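Local coordinates for protein polyketide synthase/nonribosomal peptide synthetase hybrid RzxB (Pseudomonas fluorescens, PDB 5IL6) that probably serves, through its dehydratase domain, to remove water from beta-hydroxyacyl intermediates during assembly of the polyketide rhizoxin, at residues A[27-32]-A[101-106]; A[78-83]-A[130-135]; A[199-204]-A[240-245]; A[234-239]-A[277-282]. All blocks are in the same frame, centred on the assembly; numbering follows the deposited sequence.

Contact 1 (A[27-32]-A[101-106]); sequences LRYLSR and LELSMP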
# COMPACT_ATOMS: atom_id res chain seq x y z
N LEU A 27 -18.44 12.85 7.19
CA LEU A 27 -17.15 12.61 7.82
C LEU A 27 -16.02 12.90 6.84
O LEU A 27 -16.09 12.55 5.66
CB LEU A 27 -17.06 11.16 8.32
CG LEU A 27 -18.07 10.79 9.41
CD1 LEU A 27 -17.92 9.33 9.79
CD2 LEU A 27 -17.93 11.68 10.64
N ARG A 28 -14.98 13.57 7.33
CA ARG A 28 -13.89 14.01 6.48
C ARG A 28 -12.65 14.21 7.32
O ARG A 28 -12.73 14.62 8.49
CB ARG A 28 -14.27 15.29 5.73
CG ARG A 28 -13.26 15.74 4.69
CD ARG A 28 -13.83 16.89 3.88
NE ARG A 28 -14.40 17.91 4.77
CZ ARG A 28 -13.98 19.17 4.88
NH1 ARG A 28 -12.98 19.63 4.15
NH2 ARG A 28 -14.59 19.97 5.74
N TYR A 29 -11.49 13.97 6.71
CA TYR A 29 -10.21 14.02 7.39
C TYR A 29 -9.20 14.75 6.51
O TYR A 29 -9.35 14.79 5.28
CB TYR A 29 -9.71 12.61 7.74
CG TYR A 29 -10.76 11.78 8.44
CD1 TYR A 29 -11.70 11.07 7.71
CD2 TYR A 29 -10.82 11.72 9.82
CE1 TYR A 29 -12.67 10.31 8.34
CE2 TYR A 29 -11.78 10.97 10.46
CZ TYR A 29 -12.71 10.27 9.72
OH TYR A 29 -13.67 9.51 10.34
N LEU A 30 -8.19 15.33 7.15
CA LEU A 30 -7.22 16.15 6.45
C LEU A 30 -5.83 15.87 7.00
O LEU A 30 -5.63 15.88 8.22
CB LEU A 30 -7.56 17.64 6.60
CG LEU A 30 -6.49 18.67 6.20
CD1 LEU A 30 -6.01 18.44 4.77
CD2 LEU A 30 -7.05 20.07 6.36
N SER A 31 -4.89 15.59 6.10
CA SER A 31 -3.47 15.53 6.43
C SER A 31 -2.72 16.52 5.56
O SER A 31 -3.00 16.65 4.36
CB SER A 31 -2.91 14.12 6.23
OG SER A 31 -3.72 13.15 6.88
N ARG A 32 -1.78 17.24 6.16
CA ARG A 32 -0.94 18.20 5.45
C ARG A 32 0.50 17.72 5.52
O ARG A 32 1.06 17.58 6.61
CB ARG A 32 -1.07 19.61 6.03
CG ARG A 32 -0.28 20.65 5.24
CD ARG A 32 -0.58 22.07 5.69
NE ARG A 32 -2.01 22.39 5.64
CZ ARG A 32 -2.83 22.36 6.68
NH1 ARG A 32 -2.39 22.03 7.89
NH2 ARG A 32 -4.11 22.66 6.52
N LEU A 101 -9.60 13.12 2.91
CA LEU A 101 -10.25 11.82 2.81
C LEU A 101 -11.70 11.98 3.24
O LEU A 101 -11.97 12.41 4.37
CB LEU A 101 -9.54 10.78 3.69
CG LEU A 101 -10.06 9.33 3.57
CD1 LEU A 101 -8.93 8.36 3.89
CD2 LEU A 101 -11.25 9.06 4.49
N GLU A 102 -12.62 11.63 2.35
CA GLU A 102 -14.05 11.68 2.64
C GLU A 102 -14.57 10.27 2.86
O GLU A 102 -14.28 9.36 2.09
CB GLU A 102 -14.81 12.34 1.49
CG GLU A 102 -14.86 13.86 1.59
CD GLU A 102 -15.56 14.50 0.40
OE1 GLU A 102 -16.24 13.77 -0.36
OE2 GLU A 102 -15.43 15.72 0.22
N LEU A 103 -15.35 10.10 3.93
CA LEU A 103 -15.89 8.81 4.32
C LEU A 103 -17.40 8.93 4.45
O LEU A 103 -17.90 9.76 5.21
CB LEU A 103 -15.28 8.34 5.65
CG LEU A 103 -15.32 6.85 5.99
CD1 LEU A 103 -14.44 6.60 7.20
CD2 LEU A 103 -16.74 6.37 6.26
N SER A 104 -18.13 8.08 3.72
CA SER A 104 -19.58 8.05 3.78
C SER A 104 -20.04 6.61 3.97
O SER A 104 -19.27 5.66 3.81
CB SER A 104 -20.21 8.65 2.52
OG SER A 104 -19.81 7.94 1.36
N MET A 105 -21.31 6.46 4.33
CA MET A 105 -21.90 5.14 4.57
C MET A 105 -23.29 5.13 3.94
O MET A 105 -24.31 5.31 4.62
CB MET A 105 -21.97 4.83 6.07
CG MET A 105 -22.23 3.36 6.36
SD MET A 105 -22.47 2.99 8.10
CE MET A 105 -24.02 3.82 8.42
N PRO A 106 -23.36 4.95 2.62
CA PRO A 106 -24.68 4.97 1.96
C PRO A 106 -25.62 3.88 2.47
O PRO A 106 -26.84 4.05 2.38
CB PRO A 106 -24.35 4.78 0.47
CG PRO A 106 -22.88 4.97 0.34
CD PRO A 106 -22.25 4.76 1.67
O HOH W 1 -20.08 10.71 6.33
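Tyr29 and Leu101 form a hydrogen-bonded antiparallel pair joining strands 27-32 and 98-105 in the first half of a probable double-hotdog fold. Tyr29 N donates to Leu101 O at 2.9 Å, and Leu101 N returns a bond to Tyr29 O. On this face the phenol ring turns an edge to the partner strand: CD1 of Tyr29 lies 3.8 Å from CD2 of Leu101, and CB of Leu103 sits close to the ring plane beside CE1. With CG of Tyr29 anti to the carbonyl carbon (chi1 -50°), the ring runs back toward Leu103. Helix 53-67 packs on both Tyr29 and Leu101. On the other face Arg28 and Glu102 lie alongside one another, CD of Arg28 3.9 Å from CG of Glu102. Their charged ends do not meet; a bend at chi3 (48°) helps bring the guanidinium to Asp23, its salt-bridge partner, while Glu102 OE2 has a weak hydrogen bond to Tyr116 OH. With alanine in place of Arg28, Asp23 would probably lose its charged mate and CG of Glu102 its aliphatic neighbour. Where Leu27 faces Leu103, one water accepts from Leu27 N at 2.8 Å and donates to Leu103 O at 2.6 Å.

Contact 2 (A[78-83]-A[130-135]); sequences LVISDL and ARASTA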
# COMPACT_ATOMS: atom_id res chain seq x y z
N LEU A 78 -10.70 -5.45 8.94
CA LEU A 78 -11.00 -4.30 8.11
C LEU A 78 -10.77 -4.68 6.66
O LEU A 78 -9.66 -5.08 6.28
CB LEU A 78 -10.10 -3.13 8.52
CG LEU A 78 -10.64 -1.69 8.46
CD1 LEU A 78 -12.08 -1.57 8.94
CD2 LEU A 78 -9.74 -0.81 9.31
N VAL A 79 -11.82 -4.56 5.84
CA VAL A 79 -11.77 -4.97 4.44
C VAL A 79 -11.93 -3.73 3.58
O VAL A 79 -12.91 -2.98 3.73
CB VAL A 79 -12.85 -6.01 4.11
CG1 VAL A 79 -12.77 -6.42 2.64
CG2 VAL A 79 -12.72 -7.23 5.02
N ILE A 80 -10.97 -3.51 2.69
CA ILE A 80 -11.05 -2.48 1.66
C ILE A 80 -11.19 -3.18 0.32
O ILE A 80 -10.44 -4.12 0.03
CB ILE A 80 -9.81 -1.57 1.70
CG1 ILE A 80 -9.71 -0.87 3.06
CG2 ILE A 80 -9.86 -0.54 0.56
CD1 ILE A 80 -8.37 -0.18 3.30
N SER A 81 -12.16 -2.74 -0.48
CA SER A 81 -12.52 -3.45 -1.70
C SER A 81 -12.61 -2.48 -2.87
O SER A 81 -12.97 -1.31 -2.71
CB SER A 81 -13.87 -4.17 -1.54
OG SER A 81 -13.80 -5.15 -0.52
N ASP A 82 -12.28 -2.99 -4.05
CA ASP A 82 -12.42 -2.25 -5.31
C ASP A 82 -11.76 -0.87 -5.21
O ASP A 82 -12.37 0.16 -5.51
CB ASP A 82 -13.88 -2.13 -5.71
CG ASP A 82 -14.51 -3.47 -6.01
OD1 ASP A 82 -13.76 -4.44 -6.25
OD2 ASP A 82 -15.76 -3.56 -6.01
N LEU A 83 -10.51 -0.88 -4.78
CA LEU A 83 -9.73 0.35 -4.69
C LEU A 83 -9.09 0.64 -6.04
O LEU A 83 -8.66 -0.28 -6.74
CB LEU A 83 -8.66 0.22 -3.61
CG LEU A 83 -7.70 1.39 -3.39
CD1 LEU A 83 -7.21 1.38 -1.95
CD2 LEU A 83 -6.50 1.35 -4.33
N ALA A 130 -12.27 3.95 -3.07
CA ALA A 130 -12.46 2.57 -2.66
C ALA A 130 -13.74 2.48 -1.84
O ALA A 130 -14.36 3.48 -1.49
CB ALA A 130 -11.27 2.06 -1.85
N ARG A 131 -14.13 1.24 -1.54
CA ARG A 131 -15.21 0.94 -0.61
C ARG A 131 -14.66 0.01 0.46
O ARG A 131 -13.70 -0.73 0.23
CB ARG A 131 -16.42 0.31 -1.32
CG ARG A 131 -16.27 -1.18 -1.59
CD ARG A 131 -17.45 -1.75 -2.34
NE ARG A 131 -17.51 -3.21 -2.16
CZ ARG A 131 -17.31 -4.11 -3.12
NH1 ARG A 131 -17.05 -3.73 -4.37
NH2 ARG A 131 -17.39 -5.40 -2.83
N ALA A 132 -15.26 0.08 1.65
CA ALA A 132 -14.76 -0.68 2.78
C ALA A 132 -15.91 -1.31 3.55
O ALA A 132 -17.09 -0.98 3.34
CB ALA A 132 -13.91 0.20 3.71
N SER A 133 -15.56 -2.22 4.44
CA SER A 133 -16.52 -2.92 5.30
C SER A 133 -15.72 -3.59 6.41
O SER A 133 -14.49 -3.50 6.46
CB SER A 133 -17.34 -3.93 4.50
OG SER A 133 -16.50 -4.93 3.94
N THR A 134 -16.44 -4.27 7.30
CA THR A 134 -15.83 -5.13 8.31
C THR A 134 -16.39 -6.53 8.15
O THR A 134 -17.57 -6.70 7.82
CB THR A 134 -16.10 -4.62 9.73
OG1 THR A 134 -17.51 -4.58 9.96
CG2 THR A 134 -15.54 -3.21 9.91
N ALA A 135 -15.55 -7.54 8.36
CA ALA A 135 -15.98 -8.92 8.17
C ALA A 135 -15.17 -9.86 9.05
O ALA A 135 -14.03 -9.57 9.41
CB ALA A 135 -15.84 -9.34 6.71
O HOH W 2 -15.50 -3.92 1.54
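CB of Ala130 is the apolar centre of this strand pair, lying 3.6 Å from CB of Leu83 and 3.8 Å from CG2 of Ile80. That branch of Ile80 stands anti to the backbone N, its CG1 anti to the carbonyl carbon (chi1 -61°), which leaves CG1 beside the small Ala132. Farther along the same face CD1 of Leu78 meets CG2 of Thr134 at 3.9 Å. Helix 53-67 packs here, with Ile60 on Ile80 and Ile57 on Leu83. Between the side chains run four antiparallel backbone bonds, two in each of the pairs Val79-Ser133 and Ser81-Arg131; the shortest links Ser81 N to Arg131 O at 2.6 Å. The opposite face is more polar. CG2 of Val79 still touches CB of Ala135, but a water bridges the hydroxyls, 2.9 Å from Ser81 OG and 2.8 Å from Ser133 OG. CB of Ser81 sits over the centre of one face of the Arg131 guanidinium, 3.7 Å above its plane. Asp82, where the chain turns a corner, sets its carboxylate near the guanidinium edge; a salt bridge is likely, but the modelled atoms of both groups are too close for its geometry to be relied on. Antiparallel strands with a long helix packed across their Leu78, Ile80 and Leu83 face fit the hotdog fold, a sheet wrapped round a central helix.

Contact 3 (A[199-204]-A[240-245]); sequences GFALHP and LADCPA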
# COMPACT_ATOMS: atom_id res chain seq x y z
N GLY A 199 2.32 3.07 16.52
CA GLY A 199 1.19 3.82 16.02
C GLY A 199 0.60 3.32 14.72
O GLY A 199 -0.42 3.86 14.27
N PHE A 200 1.21 2.31 14.10
CA PHE A 200 0.75 1.76 12.83
C PHE A 200 0.23 0.35 13.06
O PHE A 200 0.93 -0.49 13.64
CB PHE A 200 1.87 1.73 11.80
CG PHE A 200 2.23 3.07 11.24
CD1 PHE A 200 1.44 3.68 10.28
CD2 PHE A 200 3.39 3.72 11.64
CE1 PHE A 200 1.78 4.91 9.75
CE2 PHE A 200 3.73 4.95 11.12
CZ PHE A 200 2.93 5.54 10.17
N ALA A 201 -0.99 0.08 12.60
CA ALA A 201 -1.43 -1.31 12.47
C ALA A 201 -0.68 -2.00 11.34
O ALA A 201 -0.31 -3.17 11.45
CB ALA A 201 -2.94 -1.37 12.23
N LEU A 202 -0.44 -1.27 10.25
CA LEU A 202 0.39 -1.74 9.15
C LEU A 202 1.19 -0.55 8.64
O LEU A 202 0.62 0.42 8.14
CB LEU A 202 -0.46 -2.34 8.03
CG LEU A 202 0.27 -2.70 6.74
CD1 LEU A 202 1.54 -3.50 7.02
CD2 LEU A 202 -0.65 -3.46 5.81
N HIS A 203 2.51 -0.62 8.78
CA HIS A 203 3.36 0.51 8.41
C HIS A 203 3.39 0.65 6.89
O HIS A 203 3.53 -0.34 6.17
CB HIS A 203 4.78 0.30 8.95
CG HIS A 203 5.62 1.54 8.90
ND1 HIS A 203 6.22 1.99 7.74
CD2 HIS A 203 5.97 2.42 9.87
CE1 HIS A 203 6.90 3.09 8.00
NE2 HIS A 203 6.76 3.37 9.28
N PRO A 204 3.27 1.88 6.36
CA PRO A 204 3.22 2.04 4.89
C PRO A 204 4.48 1.57 4.18
O PRO A 204 4.39 1.12 3.03
CB PRO A 204 3.00 3.55 4.72
CG PRO A 204 3.52 4.16 5.98
CD PRO A 204 3.17 3.17 7.06
N LEU A 240 -6.09 -8.35 9.01
CA LEU A 240 -6.50 -9.33 10.01
C LEU A 240 -5.98 -9.01 11.40
O LEU A 240 -6.68 -9.26 12.39
CB LEU A 240 -6.02 -10.72 9.58
CG LEU A 240 -6.86 -11.29 8.44
CD1 LEU A 240 -6.08 -12.26 7.58
CD2 LEU A 240 -8.04 -11.99 9.08
N ALA A 241 -4.77 -8.47 11.51
CA ALA A 241 -4.16 -8.24 12.81
C ALA A 241 -3.04 -7.22 12.63
O ALA A 241 -2.61 -6.93 11.52
CB ALA A 241 -3.63 -9.54 13.42
N ASP A 242 -2.59 -6.68 13.76
CA ASP A 242 -1.46 -5.76 13.73
C ASP A 242 -0.24 -6.46 13.15
O ASP A 242 0.04 -7.62 13.46
CB ASP A 242 -1.17 -5.24 15.14
CG ASP A 242 -2.29 -4.38 15.69
OD1 ASP A 242 -3.09 -3.87 14.89
OD2 ASP A 242 -2.36 -4.22 16.93
N CYS A 243 0.49 -5.74 12.31
CA CYS A 243 1.64 -6.31 11.63
C CYS A 243 2.92 -5.93 12.35
O CYS A 243 3.13 -4.74 12.62
CB CYS A 243 1.70 -5.83 10.18
SG CYS A 243 0.24 -6.28 9.21
N PRO A 244 3.81 -6.88 12.69
CA PRO A 244 5.07 -6.51 13.34
C PRO A 244 6.00 -5.75 12.41
O PRO A 244 5.67 -5.52 11.24
CB PRO A 244 5.68 -7.85 13.77
CG PRO A 244 4.66 -8.89 13.47
CD PRO A 244 3.68 -8.34 12.51
N ALA A 245 7.17 -5.37 12.92
CA ALA A 245 8.14 -4.63 12.12
C ALA A 245 8.90 -5.51 11.14
O ALA A 245 9.63 -4.98 10.29
CB ALA A 245 9.13 -3.91 13.04
O HOH W 3 1.60 -3.04 14.20
O HOH W 4 3.51 -2.65 10.47
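Ala201 and Cys243 join two loops without regular structure through one direct backbone hydrogen bond, Cys243 N to Ala201 O at 2.8 Å, nearly straight at the hydrogen (167°). The side chains flank this bond. CB of Cys243 points toward the other loop, and SG, anti to the carbonyl carbon (chi1 -60°), lies 3.8 Å from CD1 of Leu202, so that the thiol and the leucine methyl form a small buried apolar patch. CG of Leu202 in turn stands anti to the backbone N (chi1 172°), bringing CD1 across to the cysteine. On the outer side CB of Ala201 rests 3.7 Å from OD1 of Asp242, a plain van der Waals contact. Two waters extend the join. One accepts from His203 N at 2.8 Å and donates to Cys243 O at 3.0 Å; the other lies within donating distance of both Phe200 O and Cys243 O, though it cannot serve every acceptor around it at once. Cys243 O also receives the side-chain amide of Asn197, so several donors converge on this one carbonyl. Beyond the join, CD of Pro204 lies 3.5 Å above one face of the Phe200 ring, and His14 meets that ring with its plane almost perpendicular. His203 is the N-cap of helix 204-212, its ND1 accepting from Ala205 N. A His-Pro pair opening this helix is consistent with the motif that, in polyketide synthase dehydratases, leads to the active-site aspartate of the second hotdog.

Contact 4 (A[234-239]-A[277-282]); sequences LGQCVL and ILNQLS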
# COMPACT_ATOMS: atom_id res chain seq x y z
N LEU A 234 -6.80 -2.48 -6.80
CA LEU A 234 -6.68 -3.53 -5.79
C LEU A 234 -8.06 -4.11 -5.53
O LEU A 234 -8.98 -3.39 -5.14
CB LEU A 234 -6.07 -2.98 -4.50
CG LEU A 234 -5.93 -3.96 -3.34
CD1 LEU A 234 -5.30 -5.27 -3.76
CD2 LEU A 234 -5.12 -3.32 -2.22
N GLY A 235 -8.19 -5.43 -5.74
CA GLY A 235 -9.47 -6.08 -5.53
C GLY A 235 -9.89 -6.07 -4.07
O GLY A 235 -11.03 -5.74 -3.74
N GLN A 236 -8.97 -6.43 -3.18
CA GLN A 236 -9.24 -6.42 -1.75
C GLN A 236 -7.95 -6.22 -0.97
O GLN A 236 -6.89 -6.73 -1.36
CB GLN A 236 -9.86 -7.74 -1.27
CG GLN A 236 -11.23 -8.07 -1.82
CD GLN A 236 -11.75 -9.38 -1.25
OE1 GLN A 236 -11.23 -10.45 -1.56
NE2 GLN A 236 -12.76 -9.30 -0.39
N CYS A 237 -8.05 -5.49 0.14
CA CYS A 237 -7.00 -5.44 1.15
C CYS A 237 -7.66 -5.78 2.48
O CYS A 237 -8.51 -5.02 2.96
CB CYS A 237 -6.33 -4.08 1.21
SG CYS A 237 -5.00 -4.01 2.44
N VAL A 238 -7.27 -6.90 3.07
CA VAL A 238 -7.85 -7.37 4.33
C VAL A 238 -6.80 -7.24 5.41
O VAL A 238 -5.69 -7.77 5.28
CB VAL A 238 -8.35 -8.82 4.22
CG1 VAL A 238 -8.89 -9.29 5.56
CG2 VAL A 238 -9.43 -8.93 3.15
N LEU A 239 -7.14 -6.52 6.48
CA LEU A 239 -6.26 -6.35 7.63
C LEU A 239 -6.78 -7.23 8.76
O LEU A 239 -7.80 -6.92 9.39
CB LEU A 239 -6.19 -4.89 8.05
CG LEU A 239 -5.26 -4.56 9.22
CD1 LEU A 239 -3.81 -4.86 8.87
CD2 LEU A 239 -5.42 -3.10 9.62
N ILE A 277 -3.87 -9.48 3.76
CA ILE A 277 -4.04 -10.14 2.46
C ILE A 277 -4.37 -9.07 1.43
O ILE A 277 -5.21 -8.19 1.67
CB ILE A 277 -5.16 -11.20 2.50
CG1 ILE A 277 -4.80 -12.32 3.48
CG2 ILE A 277 -5.41 -11.77 1.10
CD1 ILE A 277 -5.95 -13.27 3.75
N LEU A 278 -3.70 -9.13 0.28
CA LEU A 278 -4.00 -8.29 -0.87
C LEU A 278 -4.35 -9.20 -2.04
O LEU A 278 -3.50 -9.97 -2.51
CB LEU A 278 -2.82 -7.39 -1.24
CG LEU A 278 -2.55 -6.16 -0.37
CD1 LEU A 278 -1.93 -6.55 0.96
CD2 LEU A 278 -1.64 -5.20 -1.11
N ASN A 279 -5.59 -9.11 -2.51
CA ASN A 279 -6.06 -9.92 -3.63
C ASN A 279 -6.24 -9.04 -4.86
O ASN A 279 -6.89 -7.99 -4.79
CB ASN A 279 -7.38 -10.62 -3.28
CG ASN A 279 -7.21 -11.67 -2.20
OD1 ASN A 279 -6.24 -12.43 -2.21
ND2 ASN A 279 -8.15 -11.73 -1.27
N GLN A 280 -5.66 -9.48 -5.97
CA GLN A 280 -5.82 -8.83 -7.27
C GLN A 280 -5.27 -7.40 -7.24
O GLN A 280 -5.97 -6.42 -7.47
CB GLN A 280 -7.28 -8.85 -7.71
CG GLN A 280 -7.89 -10.25 -7.72
CD GLN A 280 -7.33 -11.13 -8.82
OE1 GLN A 280 -7.34 -10.76 -9.99
NE2 GLN A 280 -6.81 -12.30 -8.44
N LEU A 281 -3.97 -7.30 -6.95
CA LEU A 281 -3.23 -6.05 -7.03
C LEU A 281 -2.75 -5.86 -8.46
O LEU A 281 -1.90 -6.63 -8.94
CB LEU A 281 -2.06 -6.05 -6.04
CG LEU A 281 -1.13 -4.84 -6.09
CD1 LEU A 281 -1.87 -3.57 -5.71
CD2 LEU A 281 0.07 -5.06 -5.19
N SER A 282 -3.28 -4.85 -9.15
CA SER A 282 -3.02 -4.64 -10.57
C SER A 282 -2.00 -3.52 -10.77
O SER A 282 -2.19 -2.41 -10.27
CB SER A 282 -4.31 -4.31 -11.31
OG SER A 282 -4.07 -4.07 -12.68
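Val238 and Ile277 pair through two backbone bonds, the shorter from Val238 N to Ile277 O at 2.8 Å. The next hydrogen-bonded pair, Gln236 with Asn279, is doubly bonded, Asn279 N reaching Gln236 O at 2.9 Å. Beyond it the register slips: Gly235 and Gln236 both face Asn279 in a classic beta bulge, and Gly235 N donates to Gln280 O at 3.0 Å from above the carbonyl plane. A beta carbon on Gly235 would lie 2.9 Å from Asn279 O, so the bulge leaves little room for a side chain. Gln280, with positive backbone angles, takes part in a G1 bulge against strand 261-268. On the face shared with Val238 and Ile277 a weak hydrogen bond joins the amides of Gln236 and Asn279, ND2 of Asn279 lying 3.3 Å from OE1 of Gln236 with the planes 36° apart. On the opposite face Leu234 crosses Leu278 at about a right angle, CD2 of Leu234 4.1 Å from CD2 of Leu278. CD1 of Leu234 meets CB of Leu281 at 4.0 Å; CG anti to the backbone N (chi1 177°) carries both methyls to the neighbouring strand. Helix 53-67 packs on Leu234 and Cys237, helix 204-212 on Leu278 and Leu281. This face, wholly apolar, takes a helix from each half, while the other joins amides to buried Val238 and Ile277, consistent with the centre of a double hotdog.

From the N terminus, contact 1 closes a loop that takes in helix 53-67 and brings strand 27-32 to strand 98-105. Contact 2 opens inside it and closes beyond it, so the two cross, tying strands of the first hotdog half together. Both are complete before contact 3 opens at 199-204. Contact 4 then opens at 234-239, directly before the second segment of contact 3, and closes at 277-282, so these two cross as well, within the second half. The halves meet where strands 77-85 and 230-239 run side by side: contacts 2 and 4 touch there, with Ile80 O 2.8 Å from Cys237 N, a probable hydrogen bond.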